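Local coordinates for membrane-bound lytic murein transglycosylase (Agrobacterium tumefaciens, PDB 2PNW), which probably cleaves the glycan strands of peptidoglycan between N-acetylmuramic acid and N-acetylglucosamine, as a lytic transglycosylase of the MltA family, at residues 22-27 with 70-75; 82-87 with 362-367; 118-123 with 172-177; 122-127 with 165-170. One frame throughout, in Å; residues are numbered along the deposited sequence.

How the contacts relate
From the N terminus, the loop after strand 8-11 meets the start of helix 72-82 at contact 1, closing a largely helical loop. That helix runs straight into strand 83-89, where contact 2 opens; contact 2 brings this strand from the first quarter of the chain against the C-terminal strand 353-363. Nested inside its long loop are contacts 3 and 4, on the opposite side of the chain's centre, their centres at least 44 Å from that of contact 2. Both belong to the MltA-specific insert domain and share R122 and R123. Contact 4 reaches the loop after helix 159-163, contact 3 the strand that follows. The two touch where Y121 packs on L167.

Contact 1: residues 22-27 with 70-75; sequences QDDPRK and NSPEQA
The guanidinium of R26 has the ring of P72 over one face, with P72 CD 3.6 Å from R26 CZ and centred above the plane, while the carboxylate of D24 lies at its edge. This is a short loop laid against a helix N-terminus: D24 forms an Asx turn, and S71 is the N-cap of helix 72-82. The grip on D24 is side-on. R26 NH2 donates to D24 OD2 at 2.8 Å, and R26 NE to D24 OD1 at 3.1 Å, both on the syn side of the carboxylate. A third donor, the backbone N of R26, closes the Asx turn on D24 OD1 from the other face of the carboxylate plane. With chi3 at -64°, the arginine chain bends back to bring its head alongside the aspartate. The two paired groups share a neighbour, since P72 CG also approaches D24 CG at 3.7 Å. Between the two segments the meeting is by van der Waals contact; a polar link to the helix comes one residue further on, where R76 donates to D23 O. S71 OG accepts from Q74 N at 3.0 Å and caps the first turn. D23 is salt-bridged to R285 and accepts from the backbone N of L319, which ties the loop to strand 316-324. Deeper in, the methyl A75 CB rests against P25 CG at 3.8 Å and also meets R26 CG.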
loop_
_atom_site.group_PDB
_atom_site.type_symbol
_atom_site.label_atom_id
_atom_site.label_comp_id
_atom_site.label_asym_id
_atom_site.label_seq_id
_atom_site.Cartn_x
_atom_site.Cartn_y
_atom_site.Cartn_z
ATOM N N GLN A 22 15.310 11.066 18.781
ATOM C CA GLN A 22 15.135 9.772 19.427
ATOM C C GLN A 22 14.895 8.619 18.434
ATOM O O GLN A 22 14.799 7.457 18.839
ATOM C CB GLN A 22 13.997 9.842 20.458
ATOM C CG GLN A 22 14.344 10.684 21.718
ATOM C CD GLN A 22 14.647 12.134 21.393
ATOM O OE1 GLN A 22 13.793 12.854 20.868
ATOM N NE2 GLN A 22 15.873 12.574 21.697
ATOM N N ASP A 23 14.795 8.941 17.144
ATOM C CA ASP A 23 14.514 7.919 16.123
ATOM C C ASP A 23 15.789 7.204 15.682
ATOM O O ASP A 23 16.859 7.812 15.605
ATOM C CB ASP A 23 13.803 8.550 14.913
ATOM C CG ASP A 23 13.218 7.500 13.955
ATOM O OD1 ASP A 23 12.707 6.451 14.424
ATOM O OD2 ASP A 23 13.266 7.738 12.731
ATOM N N ASP A 24 15.672 5.903 15.414
ATOM C CA ASP A 24 16.771 5.108 14.885
ATOM C C ASP A 24 16.405 4.651 13.464
ATOM O O ASP A 24 15.756 3.611 13.314
ATOM C CB ASP A 24 17.035 3.869 15.770
ATOM C CG ASP A 24 18.092 2.931 15.173
ATOM O OD1 ASP A 24 18.696 3.261 14.123
ATOM O OD2 ASP A 24 18.322 1.839 15.749
ATOM N N PRO A 25 16.800 5.423 12.430
ATOM C CA PRO A 25 16.435 5.054 11.041
ATOM C C PRO A 25 17.396 4.082 10.319
ATOM O O PRO A 25 17.454 4.065 9.058
ATOM C CB PRO A 25 16.390 6.423 10.338
ATOM C CG PRO A 25 17.534 7.191 11.003
ATOM C CD PRO A 25 17.505 6.723 12.479
ATOM N N ARG A 26 18.132 3.266 11.073
ATOM C CA ARG A 26 19.108 2.357 10.445
ATOM C C ARG A 26 18.517 1.369 9.443
ATOM O O ARG A 26 19.191 1.029 8.479
ATOM C CB ARG A 26 19.966 1.611 11.494
ATOM C CG ARG A 26 21.135 2.462 11.965
ATOM C CD ARG A 26 21.973 1.730 13.035
ATOM N NE ARG A 26 21.178 1.487 14.236
ATOM C CZ ARG A 26 21.609 0.814 15.302
ATOM N NH1 ARG A 26 22.853 0.349 15.343
ATOM N NH2 ARG A 26 20.793 0.625 16.325
ATOM N N LYS A 27 17.275 0.926 9.655
ATOM C CA LYS A 27 16.649 -0.021 8.704
ATOM C C LYS A 27 16.364 0.595 7.327
ATOM O O LYS A 27 16.082 -0.126 6.363
ATOM C CB LYS A 27 15.348 -0.577 9.256
ATOM C CG LYS A 27 15.531 -1.542 10.415
ATOM C CD LYS A 27 14.190 -2.128 10.841
ATOM C CE LYS A 27 14.393 -3.024 12.068
ATOM N NZ LYS A 27 13.146 -3.755 12.407
ATOM N N ASN A 70 26.911 3.308 11.341
ATOM C CA ASN A 70 27.157 2.304 12.376
ATOM C C ASN A 70 26.578 2.643 13.758
ATOM O O ASN A 70 27.025 2.077 14.770
ATOM C CB ASN A 70 28.662 2.035 12.519
ATOM C CG ASN A 70 29.222 1.168 11.397
ATOM O OD1 ASN A 70 28.649 0.125 11.048
ATOM N ND2 ASN A 70 30.369 1.582 10.842
ATOM N N SER A 71 25.615 3.564 13.802
ATOM C CA SER A 71 24.908 3.931 15.032
ATOM C C SER A 71 23.655 4.720 14.657
ATOM O O SER A 71 23.605 5.281 13.566
ATOM C CB SER A 71 25.805 4.800 15.905
ATOM O OG SER A 71 26.006 6.056 15.287
ATOM N N PRO A 72 22.643 4.774 15.549
ATOM C CA PRO A 72 21.485 5.641 15.286
ATOM C C PRO A 72 21.898 7.079 14.984
ATOM O O PRO A 72 21.346 7.699 14.077
ATOM C CB PRO A 72 20.684 5.565 16.589
ATOM C CG PRO A 72 21.009 4.206 17.122
ATOM C CD PRO A 72 22.462 3.989 16.789
ATOM N N GLU A 73 22.898 7.585 15.712
ATOM C CA GLU A 73 23.364 8.960 15.510
ATOM C C GLU A 73 23.955 9.154 14.118
ATOM O O GLU A 73 23.663 10.146 13.465
ATOM C CB GLU A 73 24.383 9.371 16.593
ATOM C CG GLU A 73 25.053 10.738 16.362
ATOM C CD GLU A 73 24.085 11.924 16.356
ATOM O OE1 GLU A 73 24.406 12.962 15.723
ATOM O OE2 GLU A 73 23.002 11.841 16.976
ATOM N N GLN A 74 24.782 8.212 13.669
ATOM C CA GLN A 74 25.365 8.305 12.316
ATOM C C GLN A 74 24.287 8.227 11.232
ATOM O O GLN A 74 24.374 8.903 10.193
ATOM C CB GLN A 74 26.397 7.225 12.097
ATOM C CG GLN A 74 27.743 7.564 12.730
ATOM C CD GLN A 74 28.683 6.392 12.727
ATOM O OE1 GLN A 74 28.432 5.384 12.074
ATOM N NE2 GLN A 74 29.781 6.512 13.466
ATOM N N ALA A 75 23.264 7.418 11.492
ATOM C CA ALA A 75 22.108 7.293 10.573
ATOM C C ALA A 75 21.331 8.608 10.445
ATOM O O ALA A 75 21.044 9.069 9.340
ATOM C CB ALA A 75 21.201 6.184 11.054
#

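Contact 2: residues 82-87 with 362-367; sequences NSVPFR and LPRIAA
V84 and L362 exchange two backbone hydrogen bonds, V84 N to L362 O at 2.8 Å and L362 N to V84 O at 2.9 Å, the signature of a hydrogen-bonded antiparallel pair. The strands are 83-89 and 353-363, so a strand from early in the chain is zipped to one near its C-terminal end. Next to this pair, S83 and P363 form a non-hydrogen-bonded one, and S83 CA adds a CA-H...O contact to L362 O. Beyond P363 the C-terminal segment leaves the strand for a short, weakly bonded helix at 364-367. There R364 N bonds weakly to N82 O and weakly to a water that also donates to that oxygen at 2.7 Å. Over one face of the R364 guanidinium lies V84 CG2, a methyl beside a charged plane. S83 OG bonds to the carbonyl of F79 in the preceding helix. F86 CG, anti to its carbonyl carbon (chi1 -69°), carries the ring to L362 and A367; F86 and L362 cross at about a right angle, with F86 CE2 3.6 Å from L362 CD1. A367 sets its methyl against both V84 and F86: A367 CB lies 3.8 Å from V84 CB and 4.0 Å from F86 CE2.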
loop_
_atom_site.group_PDB
_atom_site.type_symbol
_atom_site.label_atom_id
_atom_site.label_comp_id
_atom_site.label_asym_id
_atom_site.label_seq_id
_atom_site.Cartn_x
_atom_site.Cartn_y
_atom_site.Cartn_z
ATOM N N ASN A 82 22.519 15.451 4.143
ATOM C CA ASN A 82 22.251 15.189 2.730
ATOM C C ASN A 82 20.815 15.448 2.263
ATOM O O ASN A 82 20.491 15.288 1.074
ATOM C CB ASN A 82 22.691 13.761 2.393
ATOM C CG ASN A 82 24.184 13.584 2.507
ATOM O OD1 ASN A 82 24.956 14.308 1.865
ATOM N ND2 ASN A 82 24.610 12.636 3.343
ATOM N N SER A 83 19.962 15.879 3.189
ATOM C CA SER A 83 18.585 16.202 2.838
ATOM C C SER A 83 18.081 17.428 3.601
ATOM O O SER A 83 18.675 17.840 4.613
ATOM C CB SER A 83 17.676 14.999 3.083
ATOM O OG SER A 83 17.527 14.733 4.477
ATOM N N VAL A 84 16.987 18.004 3.115
ATOM C CA VAL A 84 16.363 19.167 3.747
ATOM C C VAL A 84 14.892 18.860 4.007
ATOM O O VAL A 84 14.184 18.478 3.076
ATOM C CB VAL A 84 16.459 20.400 2.834
ATOM C CG1 VAL A 84 15.778 21.620 3.494
ATOM C CG2 VAL A 84 17.915 20.702 2.477
ATOM N N PRO A 85 14.420 19.038 5.267
ATOM C CA PRO A 85 13.041 18.705 5.624
ATOM C C PRO A 85 12.054 19.847 5.363
ATOM O O PRO A 85 12.379 21.040 5.579
ATOM C CB PRO A 85 13.121 18.428 7.129
ATOM C CG PRO A 85 14.335 19.194 7.619
ATOM C CD PRO A 85 15.163 19.602 6.415
ATOM N N PHE A 86 10.855 19.470 4.932
ATOM C CA PHE A 86 9.773 20.410 4.632
ATOM C C PHE A 86 8.477 19.872 5.231
ATOM O O PHE A 86 8.141 18.701 5.028
ATOM C CB PHE A 86 9.573 20.524 3.121
ATOM C CG PHE A 86 10.698 21.193 2.399
ATOM C CD1 PHE A 86 10.581 22.516 1.994
ATOM C CD2 PHE A 86 11.867 20.507 2.106
ATOM C CE1 PHE A 86 11.614 23.146 1.311
ATOM C CE2 PHE A 86 12.913 21.132 1.431
ATOM C CZ PHE A 86 12.777 22.459 1.029
ATOM N N ARG A 87 7.762 20.714 5.969
ATOM C CA ARG A 87 6.434 20.365 6.468
ATOM C C ARG A 87 5.460 20.395 5.303
ATOM O O ARG A 87 5.438 21.355 4.530
ATOM C CB ARG A 87 5.979 21.364 7.543
ATOM C CG ARG A 87 4.677 20.989 8.249
ATOM C CD ARG A 87 4.251 22.074 9.272
ATOM N NE ARG A 87 5.044 21.969 10.503
ATOM C CZ ARG A 87 5.967 22.850 10.875
ATOM N NH1 ARG A 87 6.196 23.931 10.129
ATOM N NH2 ARG A 87 6.654 22.658 11.999
ATOM N N LEU A 362 13.854 16.252 1.320
ATOM C CA LEU A 362 14.266 16.362 -0.092
ATOM C C LEU A 362 15.766 16.286 -0.226
ATOM O O LEU A 362 16.481 16.916 0.551
ATOM C CB LEU A 362 13.763 17.663 -0.728
ATOM C CG LEU A 362 12.272 17.981 -0.610
ATOM C CD1 LEU A 362 11.927 19.189 -1.452
ATOM C CD2 LEU A 362 11.443 16.772 -1.060
ATOM N N PRO A 363 16.256 15.543 -1.239
ATOM C CA PRO A 363 17.672 15.545 -1.572
ATOM C C PRO A 363 18.113 17.001 -1.733
ATOM O O PRO A 363 17.363 17.826 -2.299
ATOM C CB PRO A 363 17.708 14.849 -2.938
ATOM C CG PRO A 363 16.491 13.970 -2.967
ATOM C CD PRO A 363 15.465 14.679 -2.150
ATOM N N ARG A 364 19.305 17.336 -1.243
ATOM C CA ARG A 364 19.622 18.759 -1.102
ATOM C C ARG A 364 19.746 19.544 -2.413
ATOM O O ARG A 364 19.397 20.721 -2.435
ATOM C CB ARG A 364 20.697 19.042 -0.021
ATOM C CG ARG A 364 22.134 18.938 -0.416
ATOM C CD ARG A 364 23.064 19.067 0.827
ATOM N NE ARG A 364 22.843 20.298 1.588
ATOM C CZ ARG A 364 22.160 20.386 2.734
ATOM N NH1 ARG A 364 22.022 21.566 3.328
ATOM N NH2 ARG A 364 21.603 19.307 3.292
ATOM N N ILE A 365 20.126 18.890 -3.513
ATOM C CA ILE A 365 20.096 19.560 -4.839
ATOM C C ILE A 365 18.681 19.898 -5.311
ATOM O O ILE A 365 18.459 20.971 -5.889
ATOM C CB ILE A 365 20.842 18.788 -5.983
ATOM C CG1 ILE A 365 20.091 17.499 -6.377
ATOM C CG2 ILE A 365 22.319 18.540 -5.609
ATOM C CD1 ILE A 365 20.271 17.039 -7.849
ATOM N N ALA A 366 17.735 18.993 -5.061
ATOM C CA ALA A 366 16.331 19.214 -5.417
ATOM C C ALA A 366 15.684 20.267 -4.539
ATOM O O ALA A 366 14.768 20.968 -4.970
ATOM C CB ALA A 366 15.541 17.924 -5.319
ATOM N N ALA A 367 16.142 20.355 -3.295
ATOM C CA ALA A 367 15.491 21.182 -2.292
ATOM C C ALA A 367 15.501 22.679 -2.636
ATOM O O ALA A 367 14.569 23.410 -2.283
ATOM C CB ALA A 367 16.127 20.936 -0.922
HETATM O O HOH W 1 21.766 15.056 -1.317
#

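Contact 3: residues 118-123 with 172-177; sequences YPIYRR and LEIAWA
Y121 stands beside E173, its ring passing L172 on the way out. Y121 CB lies near the L172 carbonyl oxygen; Y121 CD1 then packs against L172 CB at 3.8 Å, the two side chains crossing at about a right angle. Further out, Y121 CE1 meets E173 OE2 at 3.9 Å, with ring and carboxylate planes 42° apart. At the tip, Y121 OH and E173 OE2 share one water, 2.6 Å from each oxygen. P119 CB sits over one face of the ring, towards its rim. On the same side of the ladder, W176 has P119 CA over one ring face. Backbone bonds hold this antiparallel pairing: A177 N to Y118 O, I174 N to I120 O at 2.8 Å, and R122 N to L172 O at 2.9 Å. At I174 the segment 172-177 turns a corner. R122, bent at chi3 (-84°), folds back so that L172 CD2 lies over one face of its guanidinium; a second water joins R122 NE to E173 O. On the side of I120 and A175 the ladder meets V108 of strand 96-109. I174, at the corner, touches I204 of strand 201-209 and F261 of strand 259-263, as does I120.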
loop_
_atom_site.group_PDB
_atom_site.type_symbol
_atom_site.label_atom_id
_atom_site.label_comp_id
_atom_site.label_asym_id
_atom_site.label_seq_id
_atom_site.Cartn_x
_atom_site.Cartn_y
_atom_site.Cartn_z
ATOM N N TYR A 118 -12.910 -20.660 -2.312
ATOM C CA TYR A 118 -12.784 -19.300 -2.831
ATOM C C TYR A 118 -11.460 -19.122 -3.547
ATOM O O TYR A 118 -10.429 -18.996 -2.893
ATOM C CB TYR A 118 -12.908 -18.275 -1.696
ATOM C CG TYR A 118 -14.210 -18.420 -0.930
ATOM C CD1 TYR A 118 -15.436 -18.179 -1.570
ATOM C CD2 TYR A 118 -14.221 -18.806 0.420
ATOM C CE1 TYR A 118 -16.660 -18.316 -0.878
ATOM C CE2 TYR A 118 -15.454 -18.955 1.132
ATOM C CZ TYR A 118 -16.653 -18.690 0.455
ATOM O OH TYR A 118 -17.868 -18.812 1.113
ATOM N N PRO A 119 -11.497 -19.132 -4.885
ATOM C CA PRO A 119 -10.237 -19.087 -5.637
ATOM C C PRO A 119 -9.487 -17.763 -5.465
ATOM O O PRO A 119 -10.098 -16.701 -5.217
ATOM C CB PRO A 119 -10.687 -19.274 -7.082
ATOM C CG PRO A 119 -12.138 -18.754 -7.106
ATOM C CD PRO A 119 -12.682 -19.227 -5.764
ATOM N N ILE A 120 -8.167 -17.846 -5.621
ATOM C CA ILE A 120 -7.298 -16.687 -5.711
ATOM C C ILE A 120 -6.723 -16.751 -7.121
ATOM O O ILE A 120 -6.179 -17.780 -7.506
ATOM C CB ILE A 120 -6.156 -16.782 -4.682
ATOM C CG1 ILE A 120 -6.746 -16.909 -3.266
ATOM C CG2 ILE A 120 -5.273 -15.546 -4.785
ATOM C CD1 ILE A 120 -5.694 -17.198 -2.160
ATOM N N TYR A 121 -6.884 -15.679 -7.909
ATOM C CA TYR A 121 -6.584 -15.744 -9.342
ATOM C C TYR A 121 -5.324 -14.989 -9.746
ATOM O O TYR A 121 -5.068 -13.891 -9.234
ATOM C CB TYR A 121 -7.738 -15.128 -10.130
ATOM C CG TYR A 121 -8.997 -15.975 -10.188
ATOM C CD1 TYR A 121 -9.015 -17.206 -10.862
ATOM C CD2 TYR A 121 -10.181 -15.527 -9.576
ATOM C CE1 TYR A 121 -10.203 -17.983 -10.931
ATOM C CE2 TYR A 121 -11.373 -16.293 -9.631
ATOM C CZ TYR A 121 -11.376 -17.502 -10.318
ATOM O OH TYR A 121 -12.555 -18.236 -10.374
ATOM N N ARG A 122 -4.575 -15.562 -10.695
ATOM C CA ARG A 122 -3.511 -14.831 -11.397
ATOM C C ARG A 122 -4.166 -13.944 -12.439
ATOM O O ARG A 122 -5.363 -14.082 -12.720
ATOM C CB ARG A 122 -2.607 -15.783 -12.215
ATOM C CG ARG A 122 -1.834 -16.824 -11.482
ATOM C CD ARG A 122 -0.917 -17.547 -12.518
ATOM N NE ARG A 122 -1.567 -18.630 -13.253
ATOM C CZ ARG A 122 -1.900 -18.594 -14.541
ATOM N NH1 ARG A 122 -1.628 -17.517 -15.282
ATOM N NH2 ARG A 122 -2.465 -19.654 -15.113
ATOM N N ARG A 123 -3.365 -13.073 -13.068
ATOM C CA ARG A 123 -3.905 -12.180 -14.085
ATOM C C ARG A 123 -4.318 -12.954 -15.349
ATOM O O ARG A 123 -3.490 -13.653 -15.955
ATOM C CB ARG A 123 -2.850 -11.133 -14.443
ATOM C CG ARG A 123 -3.351 -10.075 -15.416
ATOM C CD ARG A 123 -2.170 -9.176 -15.783
ATOM N NE ARG A 123 -2.598 -8.120 -16.701
ATOM C CZ ARG A 123 -1.947 -6.971 -16.858
ATOM N NH1 ARG A 123 -0.830 -6.724 -16.161
ATOM N NH2 ARG A 123 -2.425 -6.073 -17.730
ATOM N N LEU A 172 -6.518 -20.658 -13.858
ATOM C CA LEU A 172 -6.017 -19.375 -13.365
ATOM C C LEU A 172 -5.829 -19.265 -11.857
ATOM O O LEU A 172 -5.349 -18.240 -11.368
ATOM C CB LEU A 172 -6.931 -18.238 -13.857
ATOM C CG LEU A 172 -6.908 -17.971 -15.369
ATOM C CD1 LEU A 172 -8.068 -17.030 -15.758
ATOM C CD2 LEU A 172 -5.532 -17.366 -15.756
ATOM N N GLU A 173 -6.175 -20.313 -11.107
ATOM C CA GLU A 173 -6.132 -20.244 -9.652
ATOM C C GLU A 173 -4.707 -20.482 -9.154
ATOM O O GLU A 173 -4.021 -21.399 -9.646
ATOM C CB GLU A 173 -7.088 -21.293 -9.023
ATOM C CG GLU A 173 -8.562 -21.195 -9.518
ATOM C CD GLU A 173 -8.868 -21.948 -10.803
ATOM O OE1 GLU A 173 -7.965 -22.651 -11.359
ATOM O OE2 GLU A 173 -10.025 -21.813 -11.290
ATOM N N ILE A 174 -4.282 -19.653 -8.209
ATOM C CA ILE A 174 -3.042 -19.843 -7.437
ATOM C C ILE A 174 -3.298 -20.838 -6.293
ATOM O O ILE A 174 -2.474 -21.710 -6.025
ATOM C CB ILE A 174 -2.564 -18.485 -6.867
ATOM C CG1 ILE A 174 -2.220 -17.512 -8.015
ATOM C CG2 ILE A 174 -1.346 -18.643 -5.890
ATOM C CD1 ILE A 174 -2.048 -16.059 -7.584
ATOM N N ALA A 175 -4.454 -20.698 -5.640
ATOM C CA ALA A 175 -4.880 -21.527 -4.505
ATOM C C ALA A 175 -6.344 -21.197 -4.195
ATOM O O ALA A 175 -6.917 -20.307 -4.830
ATOM C CB ALA A 175 -3.996 -21.271 -3.253
ATOM N N TRP A 176 -6.920 -21.897 -3.205
ATOM C CA TRP A 176 -8.302 -21.692 -2.773
ATOM C C TRP A 176 -8.340 -21.402 -1.293
ATOM O O TRP A 176 -7.775 -22.152 -0.502
ATOM C CB TRP A 176 -9.147 -22.948 -3.040
ATOM C CG TRP A 176 -9.645 -23.060 -4.431
ATOM C CD1 TRP A 176 -10.869 -22.628 -4.910
ATOM C CD2 TRP A 176 -8.967 -23.638 -5.537
ATOM N NE1 TRP A 176 -10.977 -22.907 -6.245
ATOM C CE2 TRP A 176 -9.823 -23.533 -6.652
ATOM C CE3 TRP A 176 -7.720 -24.244 -5.691
ATOM C CZ2 TRP A 176 -9.479 -24.016 -7.897
ATOM C CZ3 TRP A 176 -7.362 -24.699 -6.931
ATOM C CH2 TRP A 176 -8.231 -24.578 -8.027
ATOM N N ALA A 177 -9.002 -20.313 -0.916
ATOM C CA ALA A 177 -9.159 -19.920 0.491
ATOM C C ALA A 177 -10.470 -20.517 1.036
ATOM O O ALA A 177 -11.317 -20.973 0.270
ATOM C CB ALA A 177 -9.183 -18.394 0.599
HETATM O O HOH W 2 -12.256 -20.835 -10.346
HETATM O O HOH W 3 -2.059 -20.992 -11.664
#

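Contact 4: residues 122-127 with 165-170; sequences RRPPEL and GCLRGR
L167 CD1 touches P124 CG at 4.2 Å, a light apolar touch beside the end-on salt bridge that joins the two loops. The second loop starts with a Schellman motif: G165, with positive phi, ends helix 159-163 and opens a type I turn closed by R168 N bonding to G165 O at 3.2 Å. L167, inside that turn, points its CB toward the first loop and crosses P124 at about a right angle; both also pack on F260 of strand 259-263, a common floor. G169, again at positive phi, precedes R170, which faces E126. The two side chains approach from opposite directions. E126 belongs to the type I turn P124-L127, and its bend at chi2 (-84°) swings the carboxylate toward the arginine. Each oxygen lies within a few degrees of the guanidinium plane and is met on its syn side, though the nitrogens stand well out of the carboxylate plane, the two flat groups being tilted 32° to each other. Both bonds are nearly straight. P125 adds its ring beside the same head, with P125 CD 3.6 Å from R170 NH2. The paired distances are 2.8 Å for R170 NH2 to E126 OE1 and 2.9 Å for R170 NH1 to E126 OE2.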
loop_
_atom_site.group_PDB
_atom_site.type_symbol
_atom_site.label_atom_id
_atom_site.label_comp_id
_atom_site.label_asym_id
_atom_site.label_seq_id
_atom_site.Cartn_x
_atom_site.Cartn_y
_atom_site.Cartn_z
ATOM N N ARG A 122 -4.575 -15.562 -10.695
ATOM C CA ARG A 122 -3.511 -14.831 -11.397
ATOM C C ARG A 122 -4.166 -13.944 -12.439
ATOM O O ARG A 122 -5.363 -14.082 -12.720
ATOM C CB ARG A 122 -2.607 -15.783 -12.215
ATOM C CG ARG A 122 -1.834 -16.824 -11.482
ATOM C CD ARG A 122 -0.917 -17.547 -12.518
ATOM N NE ARG A 122 -1.567 -18.630 -13.253
ATOM C CZ ARG A 122 -1.900 -18.594 -14.541
ATOM N NH1 ARG A 122 -1.628 -17.517 -15.282
ATOM N NH2 ARG A 122 -2.465 -19.654 -15.113
ATOM N N ARG A 123 -3.365 -13.073 -13.068
ATOM C CA ARG A 123 -3.905 -12.180 -14.085
ATOM C C ARG A 123 -4.318 -12.954 -15.349
ATOM O O ARG A 123 -3.490 -13.653 -15.955
ATOM C CB ARG A 123 -2.850 -11.133 -14.443
ATOM C CG ARG A 123 -3.351 -10.075 -15.416
ATOM C CD ARG A 123 -2.170 -9.176 -15.783
ATOM N NE ARG A 123 -2.598 -8.120 -16.701
ATOM C CZ ARG A 123 -1.947 -6.971 -16.858
ATOM N NH1 ARG A 123 -0.830 -6.724 -16.161
ATOM N NH2 ARG A 123 -2.425 -6.073 -17.730
ATOM N N PRO A 124 -5.596 -12.827 -15.765
ATOM C CA PRO A 124 -6.067 -13.452 -17.017
ATOM C C PRO A 124 -5.353 -12.814 -18.208
ATOM O O PRO A 124 -5.119 -11.611 -18.190
ATOM C CB PRO A 124 -7.554 -13.066 -17.062
ATOM C CG PRO A 124 -7.917 -12.756 -15.614
ATOM C CD PRO A 124 -6.686 -12.110 -15.066
ATOM N N PRO A 125 -5.057 -13.602 -19.263
ATOM C CA PRO A 125 -4.299 -13.050 -20.399
ATOM C C PRO A 125 -5.095 -11.985 -21.187
ATOM O O PRO A 125 -4.507 -11.216 -21.955
ATOM C CB PRO A 125 -4.029 -14.290 -21.275
ATOM C CG PRO A 125 -5.182 -15.237 -20.932
ATOM C CD PRO A 125 -5.436 -15.020 -19.467
ATOM N N GLU A 126 -6.425 -11.952 -21.007
ATOM C CA GLU A 126 -7.267 -10.987 -21.717
ATOM C C GLU A 126 -7.401 -9.679 -20.952
ATOM O O GLU A 126 -8.060 -8.763 -21.418
ATOM C CB GLU A 126 -8.655 -11.575 -22.073
ATOM C CG GLU A 126 -9.634 -11.740 -20.877
ATOM C CD GLU A 126 -9.461 -13.052 -20.070
ATOM O OE1 GLU A 126 -8.448 -13.789 -20.238
ATOM O OE2 GLU A 126 -10.362 -13.342 -19.238
ATOM N N LEU A 127 -6.807 -9.604 -19.763
ATOM C CA LEU A 127 -6.870 -8.383 -18.959
ATOM C C LEU A 127 -5.688 -7.517 -19.371
ATOM O O LEU A 127 -4.566 -7.661 -18.859
ATOM C CB LEU A 127 -6.831 -8.671 -17.451
ATOM C CG LEU A 127 -6.981 -7.437 -16.530
ATOM C CD1 LEU A 127 -8.393 -6.812 -16.650
ATOM C CD2 LEU A 127 -6.726 -7.892 -15.097
ATOM N N GLY A 165 -18.337 -16.782 -10.776
ATOM C CA GLY A 165 -17.691 -17.867 -11.536
ATOM C C GLY A 165 -17.228 -17.623 -12.971
ATOM O O GLY A 165 -16.928 -18.585 -13.693
ATOM N N CYS A 166 -17.097 -16.377 -13.404
ATOM C CA CYS A 166 -16.829 -16.179 -14.848
ATOM C C CYS A 166 -15.413 -16.595 -15.291
ATOM O O CYS A 166 -15.140 -16.669 -16.504
ATOM C CB CYS A 166 -17.148 -14.749 -15.297
ATOM S SG CYS A 166 -16.066 -13.486 -14.600
ATOM N N LEU A 167 -14.521 -16.845 -14.335
ATOM C CA LEU A 167 -13.122 -17.244 -14.642
ATOM C C LEU A 167 -12.815 -18.729 -14.389
ATOM O O LEU A 167 -11.663 -19.167 -14.506
ATOM C CB LEU A 167 -12.132 -16.383 -13.848
ATOM C CG LEU A 167 -12.143 -14.863 -14.110
ATOM C CD1 LEU A 167 -11.055 -14.165 -13.247
ATOM C CD2 LEU A 167 -11.953 -14.528 -15.586
ATOM N N ARG A 168 -13.832 -19.495 -14.002
ATOM C CA ARG A 168 -13.643 -20.912 -13.644
ATOM C C ARG A 168 -13.189 -21.778 -14.813
ATOM O O ARG A 168 -13.556 -21.526 -15.959
ATOM C CB ARG A 168 -14.959 -21.523 -13.128
ATOM C CG ARG A 168 -15.439 -21.001 -11.793
ATOM C CD ARG A 168 -16.707 -21.762 -11.397
ATOM N NE ARG A 168 -16.373 -23.085 -10.844
ATOM C CZ ARG A 168 -17.156 -24.165 -10.899
ATOM N NH1 ARG A 168 -18.345 -24.123 -11.505
ATOM N NH2 ARG A 168 -16.744 -25.304 -10.352
ATOM N N GLY A 169 -12.420 -22.814 -14.500
ATOM C CA GLY A 169 -12.092 -23.848 -15.480
ATOM C C GLY A 169 -11.012 -23.441 -16.467
ATOM O O GLY A 169 -10.895 -24.026 -17.548
ATOM N N ARG A 170 -10.199 -22.462 -16.088
ATOM C CA ARG A 170 -9.183 -21.938 -17.002
ATOM C C ARG A 170 -7.764 -22.093 -16.472
ATOM O O ARG A 170 -6.806 -21.631 -17.094
ATOM C CB ARG A 170 -9.502 -20.472 -17.314
ATOM C CG ARG A 170 -10.831 -20.321 -18.095
ATOM C CD ARG A 170 -11.095 -18.890 -18.515
ATOM N NE ARG A 170 -9.949 -18.335 -19.236
ATOM C CZ ARG A 170 -9.718 -17.029 -19.343
ATOM N NH1 ARG A 170 -10.572 -16.156 -18.784
ATOM N NH2 ARG A 170 -8.645 -16.595 -20.009
#